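Local coordinates for protein beta sliding clamp (Caulobacter crescentus, PDB 5WCE) that probably encircles DNA as a ring-shaped head-to-tail homodimer and tethers DNA polymerases and other proteins to it, making replication processive, at residues 8-13 / 66-71; 326-331 / 351-356; 142-147 / 218-223; 50-55 / 122-127; 176-181 / 191-196. One frame throughout, in Å; residues are numbered along the deposited sequence.

Interaction 1 (8-13 / 66-71)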
# COMPACT_ATOMS: atom_id res chain seq x y z
N MET A 8 9.24 -29.25 -26.73
CA MET A 8 9.78 -29.03 -25.33
C MET A 8 8.97 -29.84 -24.36
O MET A 8 7.74 -29.81 -24.41
CB MET A 8 9.80 -27.54 -24.91
CG MET A 8 10.64 -27.26 -23.66
SD MET A 8 10.38 -25.62 -22.93
CE MET A 8 8.89 -25.90 -22.13
N LYS A 9 9.66 -30.55 -23.47
CA LYS A 9 9.04 -31.35 -22.42
C LYS A 9 9.95 -31.53 -21.22
O LYS A 9 11.06 -32.10 -21.35
CB LYS A 9 8.63 -32.74 -22.94
CG LYS A 9 8.06 -33.70 -21.90
CD LYS A 9 7.25 -34.81 -22.56
CE LYS A 9 7.49 -36.21 -22.01
NZ LYS A 9 6.93 -36.42 -20.66
N LEU A 10 9.46 -31.15 -20.05
CA LEU A 10 10.28 -31.17 -18.84
C LEU A 10 9.48 -31.22 -17.59
O LEU A 10 8.29 -30.86 -17.59
CB LEU A 10 11.22 -29.95 -18.81
CG LEU A 10 10.53 -28.58 -18.67
CD1 LEU A 10 10.35 -28.18 -17.22
CD2 LEU A 10 11.24 -27.47 -19.41
N THR A 11 10.15 -31.58 -16.50
CA THR A 11 9.60 -31.50 -15.18
C THR A 11 10.56 -30.66 -14.34
O THR A 11 11.77 -30.80 -14.48
CB THR A 11 9.37 -32.90 -14.60
OG1 THR A 11 8.40 -33.57 -15.45
CG2 THR A 11 8.79 -32.83 -13.18
N ILE A 12 10.00 -29.82 -13.47
CA ILE A 12 10.76 -28.93 -12.61
C ILE A 12 10.05 -28.75 -11.28
O ILE A 12 8.80 -28.72 -11.22
CB ILE A 12 11.02 -27.56 -13.32
CG1 ILE A 12 11.86 -26.65 -12.46
CG2 ILE A 12 9.72 -26.86 -13.71
CD1 ILE A 12 12.33 -25.43 -13.18
N GLU A 13 10.83 -28.65 -10.21
CA GLU A 13 10.25 -28.43 -8.89
C GLU A 13 9.64 -27.04 -8.81
O GLU A 13 10.21 -26.07 -9.29
CB GLU A 13 11.29 -28.64 -7.77
CG GLU A 13 11.66 -30.12 -7.68
CD GLU A 13 12.70 -30.44 -6.60
OE1 GLU A 13 13.38 -29.53 -6.04
OE2 GLU A 13 12.84 -31.65 -6.32
N ALA A 66 16.23 -28.70 -14.02
CA ALA A 66 15.01 -29.37 -14.45
C ALA A 66 15.36 -30.69 -15.10
O ALA A 66 16.48 -30.87 -15.62
CB ALA A 66 14.26 -28.52 -15.45
N GLN A 67 14.40 -31.60 -15.09
CA GLN A 67 14.53 -32.84 -15.83
C GLN A 67 13.94 -32.66 -17.24
O GLN A 67 12.69 -32.54 -17.42
CB GLN A 67 13.80 -33.94 -15.08
CG GLN A 67 14.05 -35.30 -15.67
CD GLN A 67 12.81 -36.15 -15.60
OE1 GLN A 67 12.67 -36.98 -14.69
NE2 GLN A 67 11.86 -35.89 -16.52
N ILE A 68 14.83 -32.64 -18.24
CA ILE A 68 14.48 -32.28 -19.60
C ILE A 68 14.33 -33.57 -20.41
O ILE A 68 15.30 -34.29 -20.62
CB ILE A 68 15.53 -31.38 -20.27
CG1 ILE A 68 15.89 -30.11 -19.42
CG2 ILE A 68 15.07 -30.97 -21.65
CD1 ILE A 68 14.72 -29.32 -18.99
N ASP A 69 13.12 -33.87 -20.85
CA ASP A 69 12.90 -35.01 -21.72
C ASP A 69 13.10 -34.62 -23.14
O ASP A 69 13.68 -35.38 -23.89
CB ASP A 69 11.50 -35.54 -21.55
CG ASP A 69 11.23 -35.99 -20.18
OD1 ASP A 69 12.10 -36.57 -19.51
OD2 ASP A 69 10.09 -35.76 -19.76
N VAL A 70 12.61 -33.45 -23.52
CA VAL A 70 12.80 -32.95 -24.86
C VAL A 70 13.23 -31.49 -24.79
O VAL A 70 12.50 -30.68 -24.21
CB VAL A 70 11.52 -33.07 -25.70
CG1 VAL A 70 11.74 -32.52 -27.10
CG2 VAL A 70 11.05 -34.52 -25.77
N PRO A 71 14.40 -31.16 -25.34
CA PRO A 71 14.83 -29.77 -25.31
C PRO A 71 14.07 -28.92 -26.29
O PRO A 71 13.50 -29.44 -27.28
CB PRO A 71 16.31 -29.84 -25.74
CG PRO A 71 16.38 -31.08 -26.60
CD PRO A 71 15.29 -32.02 -26.16

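Interaction 2 (326-331 / 351-356)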
# COMPACT_ATOMS: atom_id res chain seq x y z
N GLU A 326 28.53 34.06 10.96
CA GLU A 326 27.63 35.12 10.63
C GLU A 326 26.21 34.52 10.52
O GLU A 326 26.06 33.41 10.07
CB GLU A 326 28.05 35.72 9.28
CG GLU A 326 27.27 36.94 8.88
CD GLU A 326 27.63 37.48 7.51
OE1 GLU A 326 28.65 37.04 6.93
OE2 GLU A 326 26.86 38.38 7.06
N PRO A 327 25.18 35.26 10.94
CA PRO A 327 23.81 34.81 10.73
C PRO A 327 23.40 34.88 9.28
O PRO A 327 23.90 35.74 8.55
CB PRO A 327 22.96 35.75 11.60
CG PRO A 327 23.83 36.88 11.95
CD PRO A 327 25.26 36.49 11.76
N PHE A 328 22.55 33.99 8.83
CA PHE A 328 22.01 34.06 7.49
C PHE A 328 20.71 33.27 7.46
O PHE A 328 20.45 32.52 8.39
CB PHE A 328 23.01 33.51 6.46
CG PHE A 328 23.35 32.10 6.65
CD1 PHE A 328 24.34 31.73 7.53
CD2 PHE A 328 22.70 31.12 5.92
CE1 PHE A 328 24.71 30.41 7.69
CE2 PHE A 328 23.07 29.78 6.06
CZ PHE A 328 24.02 29.41 6.96
N GLU A 329 19.97 33.43 6.36
CA GLU A 329 18.72 32.72 6.13
C GLU A 329 18.84 31.99 4.78
O GLU A 329 19.37 32.53 3.82
CB GLU A 329 17.55 33.67 6.15
CG GLU A 329 17.35 34.38 7.51
CD GLU A 329 18.26 35.62 7.67
OE1 GLU A 329 18.24 36.51 6.77
OE2 GLU A 329 19.00 35.71 8.70
N ILE A 330 18.38 30.74 4.73
CA ILE A 330 18.45 29.94 3.52
C ILE A 330 17.23 29.03 3.52
O ILE A 330 16.76 28.62 4.61
CB ILE A 330 19.79 29.16 3.48
CG1 ILE A 330 20.08 28.57 2.10
CG2 ILE A 330 19.87 28.08 4.55
CD1 ILE A 330 21.48 27.98 1.99
N GLY A 331 16.74 28.74 2.33
CA GLY A 331 15.57 27.88 2.14
C GLY A 331 15.94 26.59 1.43
O GLY A 331 16.77 26.58 0.47
N PHE A 351 26.89 20.39 8.05
CA PHE A 351 26.49 21.20 6.91
C PHE A 351 27.55 22.26 6.66
O PHE A 351 28.05 22.89 7.63
CB PHE A 351 25.17 21.92 7.20
CG PHE A 351 23.98 21.05 7.20
CD1 PHE A 351 23.78 20.11 8.26
CD2 PHE A 351 23.02 21.15 6.22
CE1 PHE A 351 22.64 19.32 8.28
CE2 PHE A 351 21.90 20.35 6.25
CZ PHE A 351 21.74 19.41 7.25
N ARG A 352 27.87 22.47 5.40
CA ARG A 352 28.79 23.54 4.97
C ARG A 352 28.11 24.49 4.00
O ARG A 352 27.75 24.11 2.88
CB ARG A 352 30.07 22.97 4.37
CG ARG A 352 30.69 21.93 5.28
CD ARG A 352 32.10 21.55 4.82
NE ARG A 352 32.61 20.47 5.65
CZ ARG A 352 33.66 19.71 5.34
NH1 ARG A 352 34.34 19.90 4.21
NH2 ARG A 352 34.05 18.75 6.16
N PHE A 353 27.96 25.74 4.42
CA PHE A 353 27.26 26.75 3.66
C PHE A 353 28.24 27.81 3.16
O PHE A 353 29.31 28.02 3.75
CB PHE A 353 26.24 27.49 4.56
CG PHE A 353 25.21 26.64 5.24
CD1 PHE A 353 25.44 26.08 6.48
CD2 PHE A 353 23.97 26.43 4.64
CE1 PHE A 353 24.47 25.32 7.12
CE2 PHE A 353 22.99 25.66 5.31
CZ PHE A 353 23.24 25.12 6.53
N ALA A 354 27.89 28.44 2.05
CA ALA A 354 28.61 29.64 1.56
C ALA A 354 27.62 30.80 1.72
O ALA A 354 27.45 31.28 2.82
CB ALA A 354 29.13 29.47 0.17
N ASP A 355 26.96 31.26 0.66
CA ASP A 355 25.93 32.30 0.77
C ASP A 355 24.58 31.64 0.56
O ASP A 355 24.53 30.43 0.21
CB ASP A 355 26.19 33.45 -0.21
CG ASP A 355 26.26 33.01 -1.61
OD1 ASP A 355 25.21 32.76 -2.21
OD2 ASP A 355 27.39 32.88 -2.13
N PRO A 356 23.47 32.38 0.78
CA PRO A 356 22.15 31.74 0.64
C PRO A 356 21.78 31.31 -0.78
O PRO A 356 20.80 30.62 -0.93
CB PRO A 356 21.18 32.83 1.13
CG PRO A 356 22.00 33.57 2.15
CD PRO A 356 23.35 33.67 1.53
O HOH W 1 17.73 30.63 0.18

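Interaction 3 (142-147 / 218-223)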
# COMPACT_ATOMS: atom_id res chain seq x y z
N GLU A 142 28.99 -3.68 -0.46
CA GLU A 142 29.54 -2.46 -1.03
C GLU A 142 28.68 -1.90 -2.16
O GLU A 142 28.39 -0.68 -2.17
CB GLU A 142 30.98 -2.66 -1.46
CG GLU A 142 31.97 -2.89 -0.31
CD GLU A 142 32.03 -1.68 0.61
OE1 GLU A 142 32.61 -0.68 0.21
OE2 GLU A 142 31.48 -1.74 1.71
N LEU A 143 28.26 -2.77 -3.10
CA LEU A 143 27.44 -2.30 -4.21
C LEU A 143 26.08 -1.81 -3.72
O LEU A 143 25.55 -0.78 -4.19
CB LEU A 143 27.33 -3.40 -5.28
CG LEU A 143 26.79 -3.03 -6.64
CD1 LEU A 143 27.60 -1.86 -7.18
CD2 LEU A 143 26.92 -4.28 -7.56
N ILE A 144 25.54 -2.54 -2.73
CA ILE A 144 24.27 -2.18 -2.13
C ILE A 144 24.40 -0.77 -1.50
O ILE A 144 23.53 0.04 -1.70
CB ILE A 144 23.76 -3.22 -1.10
CG1 ILE A 144 23.15 -4.43 -1.83
CG2 ILE A 144 22.70 -2.61 -0.15
CD1 ILE A 144 22.81 -5.61 -0.89
N ARG A 145 25.50 -0.51 -0.82
CA ARG A 145 25.73 0.80 -0.19
C ARG A 145 25.81 1.89 -1.29
O ARG A 145 25.16 2.92 -1.16
CB ARG A 145 26.97 0.79 0.68
CG ARG A 145 27.38 2.15 1.23
CD ARG A 145 28.65 2.08 2.06
NE ARG A 145 29.25 3.42 2.22
CZ ARG A 145 30.01 4.02 1.31
NH1 ARG A 145 30.26 3.46 0.11
NH2 ARG A 145 30.50 5.25 1.55
N LEU A 146 26.56 1.64 -2.36
CA LEU A 146 26.63 2.62 -3.45
C LEU A 146 25.28 3.04 -3.95
O LEU A 146 25.04 4.25 -4.18
CB LEU A 146 27.53 2.16 -4.61
CG LEU A 146 29.03 1.99 -4.40
CD1 LEU A 146 29.71 1.63 -5.71
CD2 LEU A 146 29.71 3.20 -3.77
N ILE A 147 24.39 2.06 -4.13
CA ILE A 147 23.08 2.31 -4.61
C ILE A 147 22.18 2.97 -3.55
O ILE A 147 21.54 4.02 -3.81
CB ILE A 147 22.41 1.02 -5.20
CG1 ILE A 147 23.16 0.60 -6.46
CG2 ILE A 147 20.95 1.24 -5.50
CD1 ILE A 147 22.85 -0.84 -6.90
N ARG A 218 17.20 -5.07 -6.53
CA ARG A 218 16.30 -6.18 -6.13
C ARG A 218 17.01 -7.54 -6.16
O ARG A 218 17.02 -8.28 -5.19
CB ARG A 218 15.06 -6.18 -7.03
CG ARG A 218 13.94 -7.06 -6.52
CD ARG A 218 12.76 -7.23 -7.49
NE ARG A 218 12.41 -6.00 -8.21
CZ ARG A 218 11.65 -4.98 -7.77
NH1 ARG A 218 11.07 -4.97 -6.56
NH2 ARG A 218 11.45 -3.95 -8.58
N LEU A 219 17.70 -7.81 -7.27
CA LEU A 219 18.47 -9.04 -7.39
C LEU A 219 19.61 -9.16 -6.40
O LEU A 219 19.97 -10.29 -5.95
CB LEU A 219 18.99 -9.20 -8.83
CG LEU A 219 17.87 -9.46 -9.86
CD1 LEU A 219 18.33 -9.30 -11.32
CD2 LEU A 219 17.23 -10.84 -9.72
N MET A 220 20.23 -8.03 -6.05
CA MET A 220 21.22 -8.01 -4.99
C MET A 220 20.70 -8.51 -3.65
O MET A 220 21.51 -9.00 -2.89
CB MET A 220 21.77 -6.60 -4.77
CG MET A 220 22.80 -6.28 -5.79
SD MET A 220 23.32 -4.57 -5.68
CE MET A 220 23.38 -4.21 -7.44
N GLU A 221 19.39 -8.41 -3.38
CA GLU A 221 18.87 -8.89 -2.10
C GLU A 221 19.07 -10.42 -1.94
O GLU A 221 19.23 -10.87 -0.82
CB GLU A 221 17.43 -8.46 -1.81
CG GLU A 221 17.21 -8.17 -0.32
CD GLU A 221 17.78 -6.82 0.14
OE1 GLU A 221 17.02 -5.85 0.21
OE2 GLU A 221 18.99 -6.71 0.41
N SER A 222 19.10 -11.17 -3.05
CA SER A 222 19.28 -12.64 -3.04
C SER A 222 20.68 -13.10 -3.49
O SER A 222 20.90 -14.31 -3.65
CB SER A 222 18.27 -13.29 -3.99
OG SER A 222 16.92 -12.89 -3.78
N ALA A 223 21.63 -12.17 -3.68
CA ALA A 223 22.95 -12.49 -4.22
C ALA A 223 23.86 -13.09 -3.18
O ALA A 223 23.51 -13.13 -2.03
CB ALA A 223 23.60 -11.23 -4.82

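Interaction 4 (50-55 / 122-127)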
# COMPACT_ATOMS: atom_id res chain seq x y z
N SER A 50 16.31 -22.33 -18.87
CA SER A 50 16.69 -20.92 -18.88
C SER A 50 15.47 -20.06 -19.10
O SER A 50 14.49 -20.47 -19.73
CB SER A 50 17.74 -20.62 -19.95
OG SER A 50 18.91 -21.37 -19.68
N PHE A 51 15.54 -18.85 -18.52
CA PHE A 51 14.38 -17.94 -18.43
C PHE A 51 14.93 -16.60 -18.83
O PHE A 51 16.05 -16.25 -18.35
CB PHE A 51 13.88 -17.83 -17.02
CG PHE A 51 13.33 -19.10 -16.43
CD1 PHE A 51 14.19 -20.05 -15.86
CD2 PHE A 51 11.99 -19.28 -16.35
CE1 PHE A 51 13.67 -21.20 -15.25
CE2 PHE A 51 11.46 -20.42 -15.74
CZ PHE A 51 12.31 -21.38 -15.21
N SER A 52 14.27 -15.90 -19.74
CA SER A 52 14.68 -14.54 -20.14
C SER A 52 13.44 -13.65 -20.24
O SER A 52 12.38 -14.07 -20.72
CB SER A 52 15.47 -14.65 -21.45
OG SER A 52 15.69 -13.38 -21.96
N ALA A 53 13.56 -12.42 -19.74
CA ALA A 53 12.53 -11.42 -19.96
C ALA A 53 13.18 -10.08 -20.22
O ALA A 53 14.33 -9.84 -19.79
CB ALA A 53 11.59 -11.36 -18.78
N THR A 54 12.47 -9.23 -20.93
CA THR A 54 13.03 -7.91 -21.31
C THR A 54 11.98 -6.82 -21.48
O THR A 54 10.81 -7.09 -21.76
CB THR A 54 13.79 -8.05 -22.65
OG1 THR A 54 14.55 -6.87 -22.94
CG2 THR A 54 12.85 -8.33 -23.82
N ASP A 55 12.43 -5.57 -21.35
CA ASP A 55 11.62 -4.42 -21.72
C ASP A 55 12.29 -3.64 -22.84
O ASP A 55 11.98 -2.45 -23.08
CB ASP A 55 11.35 -3.55 -20.51
CG ASP A 55 12.62 -2.89 -19.95
OD1 ASP A 55 13.72 -3.08 -20.57
OD2 ASP A 55 12.48 -2.18 -18.94
N GLY A 122 11.66 -17.16 -32.02
CA GLY A 122 12.38 -16.33 -33.00
C GLY A 122 11.96 -14.88 -33.06
O GLY A 122 12.67 -14.06 -33.64
N ASP A 123 10.83 -14.51 -32.47
CA ASP A 123 10.45 -13.10 -32.43
C ASP A 123 10.87 -12.44 -31.11
O ASP A 123 10.59 -11.29 -30.94
CB ASP A 123 8.94 -12.94 -32.65
CG ASP A 123 8.51 -13.38 -34.02
OD1 ASP A 123 9.21 -13.06 -35.02
OD2 ASP A 123 7.46 -14.04 -34.12
N PHE A 124 11.46 -13.19 -30.19
CA PHE A 124 11.80 -12.66 -28.89
C PHE A 124 13.11 -11.84 -29.06
O PHE A 124 14.02 -12.30 -29.72
CB PHE A 124 12.04 -13.77 -27.90
CG PHE A 124 12.05 -13.31 -26.51
CD1 PHE A 124 10.86 -13.04 -25.87
CD2 PHE A 124 13.25 -13.09 -25.83
CE1 PHE A 124 10.86 -12.57 -24.57
CE2 PHE A 124 13.23 -12.62 -24.53
CZ PHE A 124 12.03 -12.34 -23.90
N PRO A 125 13.17 -10.63 -28.46
CA PRO A 125 14.40 -9.83 -28.72
C PRO A 125 15.67 -10.44 -28.16
O PRO A 125 15.67 -11.18 -27.21
CB PRO A 125 14.13 -8.50 -28.03
CG PRO A 125 12.71 -8.56 -27.53
CD PRO A 125 12.14 -9.92 -27.70
N VAL A 126 16.79 -10.10 -28.79
CA VAL A 126 18.11 -10.64 -28.49
C VAL A 126 18.84 -9.43 -27.93
O VAL A 126 18.85 -8.39 -28.55
CB VAL A 126 18.77 -11.09 -29.80
CG1 VAL A 126 20.26 -11.41 -29.62
CG2 VAL A 126 17.95 -12.25 -30.38
N MET A 127 19.35 -9.56 -26.72
CA MET A 127 20.18 -8.50 -26.13
C MET A 127 21.63 -8.94 -26.33
O MET A 127 22.03 -9.97 -25.79
CB MET A 127 19.86 -8.37 -24.65
CG MET A 127 20.88 -7.56 -23.85
SD MET A 127 20.67 -5.80 -24.08
CE MET A 127 19.18 -5.45 -23.20

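Interaction 5 (176-181 / 191-196)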
# COMPACT_ATOMS: atom_id res chain seq x y z
N GLU A 176 44.27 6.79 -4.06
CA GLU A 176 43.51 5.58 -4.28
C GLU A 176 42.60 5.90 -5.46
O GLU A 176 42.07 7.00 -5.60
CB GLU A 176 42.66 5.31 -3.02
CG GLU A 176 42.52 3.82 -2.70
CD GLU A 176 41.51 3.52 -1.59
OE1 GLU A 176 40.50 4.27 -1.46
OE2 GLU A 176 41.73 2.52 -0.85
N THR A 177 42.30 4.88 -6.26
CA THR A 177 41.17 4.97 -7.17
C THR A 177 39.87 4.54 -6.45
O THR A 177 39.83 3.52 -5.79
CB THR A 177 41.44 4.14 -8.44
OG1 THR A 177 42.58 4.70 -9.10
CG2 THR A 177 40.25 4.19 -9.36
N LYS A 178 38.83 5.32 -6.59
CA LYS A 178 37.51 5.00 -6.04
C LYS A 178 36.52 4.63 -7.13
O LYS A 178 36.51 5.25 -8.15
CB LYS A 178 37.02 6.20 -5.26
CG LYS A 178 37.84 6.30 -3.97
CD LYS A 178 38.12 7.70 -3.60
CE LYS A 178 38.89 7.70 -2.28
NZ LYS A 178 38.76 9.04 -1.72
N LEU A 179 35.73 3.60 -6.89
CA LEU A 179 34.49 3.36 -7.66
C LEU A 179 33.39 4.25 -7.05
O LEU A 179 33.07 4.10 -5.87
CB LEU A 179 34.10 1.89 -7.62
CG LEU A 179 32.84 1.46 -8.38
CD1 LEU A 179 33.00 1.74 -9.85
CD2 LEU A 179 32.55 -0.01 -8.17
N ARG A 180 32.81 5.14 -7.87
CA ARG A 180 31.92 6.20 -7.40
C ARG A 180 30.58 6.15 -8.15
O ARG A 180 30.53 5.87 -9.35
CB ARG A 180 32.59 7.58 -7.61
CG ARG A 180 31.73 8.78 -7.17
CD ARG A 180 32.46 10.08 -7.43
NE ARG A 180 33.51 10.31 -6.45
CZ ARG A 180 34.28 11.41 -6.40
NH1 ARG A 180 34.16 12.39 -7.31
NH2 ARG A 180 35.20 11.52 -5.44
N ALA A 181 29.51 6.40 -7.43
CA ALA A 181 28.19 6.55 -7.98
C ALA A 181 27.68 7.96 -7.65
O ALA A 181 27.74 8.38 -6.48
CB ALA A 181 27.27 5.50 -7.40
N LEU A 191 26.33 11.48 -3.74
CA LEU A 191 27.57 10.88 -4.16
C LEU A 191 27.95 9.83 -3.11
O LEU A 191 27.89 10.10 -1.88
CB LEU A 191 28.64 11.96 -4.32
CG LEU A 191 30.08 11.53 -4.69
CD1 LEU A 191 30.86 12.68 -5.29
CD2 LEU A 191 30.88 10.92 -3.55
N ALA A 192 28.35 8.63 -3.58
CA ALA A 192 28.89 7.61 -2.71
C ALA A 192 30.01 6.89 -3.41
O ALA A 192 29.99 6.72 -4.65
CB ALA A 192 27.82 6.64 -2.27
N GLU A 193 31.03 6.50 -2.66
CA GLU A 193 32.18 5.86 -3.26
C GLU A 193 32.80 4.83 -2.35
O GLU A 193 32.55 4.80 -1.14
CB GLU A 193 33.19 6.90 -3.71
CG GLU A 193 33.92 7.58 -2.55
CD GLU A 193 34.62 8.86 -2.89
OE1 GLU A 193 34.65 9.21 -4.08
OE2 GLU A 193 35.17 9.49 -1.93
N MET A 194 33.60 3.96 -2.97
CA MET A 194 34.33 2.89 -2.29
C MET A 194 35.69 2.74 -2.94
O MET A 194 35.88 3.22 -4.06
CB MET A 194 33.58 1.57 -2.41
CG MET A 194 33.41 1.08 -3.89
SD MET A 194 32.46 -0.44 -4.07
CE MET A 194 33.74 -1.55 -3.47
N PRO A 195 36.65 2.08 -2.25
CA PRO A 195 37.90 1.74 -2.94
C PRO A 195 37.59 0.90 -4.18
O PRO A 195 36.78 -0.01 -4.11
CB PRO A 195 38.70 0.93 -1.90
CG PRO A 195 38.08 1.26 -0.58
CD PRO A 195 36.64 1.61 -0.86
N ALA A 196 38.24 1.23 -5.30
CA ALA A 196 37.93 0.56 -6.56
C ALA A 196 38.31 -0.91 -6.47
O ALA A 196 39.47 -1.21 -6.18
CB ALA A 196 38.63 1.24 -7.72
O HOH W 2 37.62 10.76 -3.27

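Interaction 1 (8-13 / 66-71)
Leu10 and Ile68 run alongside each other where strand 9-13 pairs antiparallel with the bulged strand 67-70, outermost of its sheet within this chain, in the N-terminal domain. Their face of the sheet is the tight one. With CG1 anti to its carbonyl carbon (chi1 -53°) and a second bend at chi2 (-52°), Ile68 brings CD1 to 3.6 Å from Leu10 CB. Two residues further along, Ala66 CB rests against Ile12 CB at 4.0 Å. Ala44 of strand 39-45 covers both Leu10 and Ile68, and Leu96 of strand 93-97 adds to the packing round Leu10.

The reverse face, with Lys9, Thr11, Gln67 and Val70, is looser and mostly open to solvent. Here Lys9 bends at its last two torsions across Asp69, and NZ of Lys9 stays 3.4 Å from OD2 of Asp69, a salt bridge whose hydrogen bond is weak. Between the faces, Thr11 and Gln67 exchange both of their backbone bonds. The register then slips: Lys9 stands opposite two residues, a classic beta bulge. Lys9 O therefore accepts two N-H groups, Val70 N at 3.0 Å on a lone pair in the carbonyl plane and Asp69 N at 2.8 Å, tilted 16° from it.

Interaction 2 (326-331 / 351-356)
Phe328 turns the edge of its ring into the face of Phe353, an edge-to-face aromatic pair with planes at 61° and centroids 5.0 Å apart. The leading atom is CZ of Phe328, which stands 3.5 Å above the Phe353 plane, displaced from the centre toward the rim near CG. A chi1 of 62° sets CG of Phe328 between its backbone N and carbonyl carbon and points the ring out toward the other segment. Ile330, two residues on along the same side of the strand, reaches Phe353 differently: its CD1 lies at the edge of that ring, near its plane, 4.0 Å from CD2. One aromatic ring is thus met over a face by Phe328 and along its rim by Ile330. Lys267 and Leu269 of strand 267-272 also touch Phe353.

Beyond the rings the chain of 351-356 turns back toward strand 328-333. Pro356 sets its CB 3.3 Å from Glu329 O, while its own carbonyl oxygen lies 3.7 Å from Ile330 CG1. A water ties the backbones together, accepting from Gly331 N at 3.0 Å and donating to Pro356 O at 3.3 Å. Strands 328-333 and 348-353 belong to different sheets, so these side chains join two sheets within the C-terminal domain of the DNA clamp fold.

Interaction 3 (142-147 / 218-223)
The sulfur of Met220 is hemmed in by carbon from three residues of one helix: SD lies 3.9 Å from Ile144 CG1, 3.9 Å from Leu143 CG and 4.0 Å from Ile147 CD1. Apart from the rim, where OE2 of Glu221 lies 4.2 Å from Ile144 CD1, this is a contact of apolar surfaces. Met220 runs straight out from its backbone, chi2 being 173°, and turns at its last torsion (chi3 -138°), where the methyl group meets two neighbours. CE of Met220 touches Leu143 CD2 at 3.5 Å, the two side chains crossing at about a right angle. It also meets Ile147, which comes tip to tip, and CD1 of Ile147 and CE close to 3.5 Å, tighter than usual van der Waals contact.

The partners are helix 140-148 and helix 210-220, the two helices of the central clamp domain. In beta clamps such helices face the channel through which DNA passes. Leu143 and Ile147 are one turn apart, linked by the bond from Ile147 N to Leu143 O, and so both meet the methionine tip. Ile147 extends the helix contact by touching Ile213 and Arg217, while Phe240 of strand 235-240 packs on Met220. Ile144 runs antiparallel alongside the methionine, and its CD1 comes to 4.1 Å from CB of Met220. Met220 to Ala223 form a type I turn, with Ala223 N bonded to Met220 O at 3.3 Å.

Interaction 4 (50-55 / 122-127)
The loop between strand 112-116 and strand 136-139 lays Phe124 and Pro125 against the Ser52 and Thr54 side of strand 48-54, an inner strand of the eight-stranded sheet that runs from the N-terminal into the central domain. Phe124 holds CG anti to its backbone N (chi1 -165°), and the far end of its ring meets the strand. CE2 of Phe124 lies 3.6 Å from OG of Ser52, and CZ is 3.6 Å from Ser52 O, which approaches the ring obliquely. Ala53 CA sits at the ring edge, near its plane, 4.1 Å from CZ of Phe124. Pro125 folds back over one face of the same ring, with CD 3.6 Å above the Phe124 plane. Thr54 turns its methyl to the loop: CG2 is 3.7 Å from CG of Pro125 and 4.1 Å from CZ of Phe124. Its hydroxyl OG1 is occupied within its own turn by Met58 O and Leu56 N. Leu41 of strand 39-45 touches both Ser52 and Phe124.

With the threonine hydroxyl already engaged in that turn, the loop is joined to the strand by van der Waals packing.

Interaction 5 (176-181 / 191-196)
A chi1 of 71° puts CG of Glu193 between its backbone N and carbonyl carbon, and from there the chain runs extended; Arg180 leaves straight and bends at chi3 (-75°), which brings its guanidinium side-on to the carboxylate. Both NE and NH2 of Arg180 bind one oxygen, Glu193 OE1, at 2.9 and 2.7 Å, each bond lying in the guanidinium plane. NH2 uses the syn lone pair of OE1, whereas NE meets it nearly along the C-O axis. Leu191 CD1 lies 3.5 Å above one face of the Arg180 guanidinium, while Glu173 and Tyr257 bind its NH2 and NH1.

All this stands on one face of the beta hairpin of strands 176-184 and 188-195 in the central domain. The second oxygen, Glu193 OE2, forms a long salt bridge of 3.6 Å with Lys178 NZ, reinforced by a water that is 2.6 Å from Lys178 NZ and 3.1 Å from Glu193 OE2. On the reverse face Leu179 CB and Met194 CG pack 3.9 Å apart, with Leu146 of helix 140-148 against both residues. Ala181 and Ala192 share two backbone bonds, but the one from Leu179 N to Met194 O is weak. At the far end Ala196 N donates to Thr177 O at 2.8 Å.

In the fold
Interactions 1 and 2 lie on opposite sides of the chain's centre, about 67 Å apart between their own centres, in the N- and C-terminal domains. Interaction 1 is a surface contact held by backbone pairing and a weak ion pair, whereas interaction 2 is partly buried and mainly aromatic. Interactions 3 and 4 are buried: 3 joins helices by mainly apolar side chains, while 4 sets a loop phenylalanine against serine oxygens and a threonine methyl. Interactions 3 and 5 touch directly: Arg145 of helix 140-148 probably bonds through NH1 to Glu193 O, and Leu146 packs on the hairpin. Interaction 5 shares its eight-stranded sheet with interaction 2, and combines backbone pairing with a strong salt bridge.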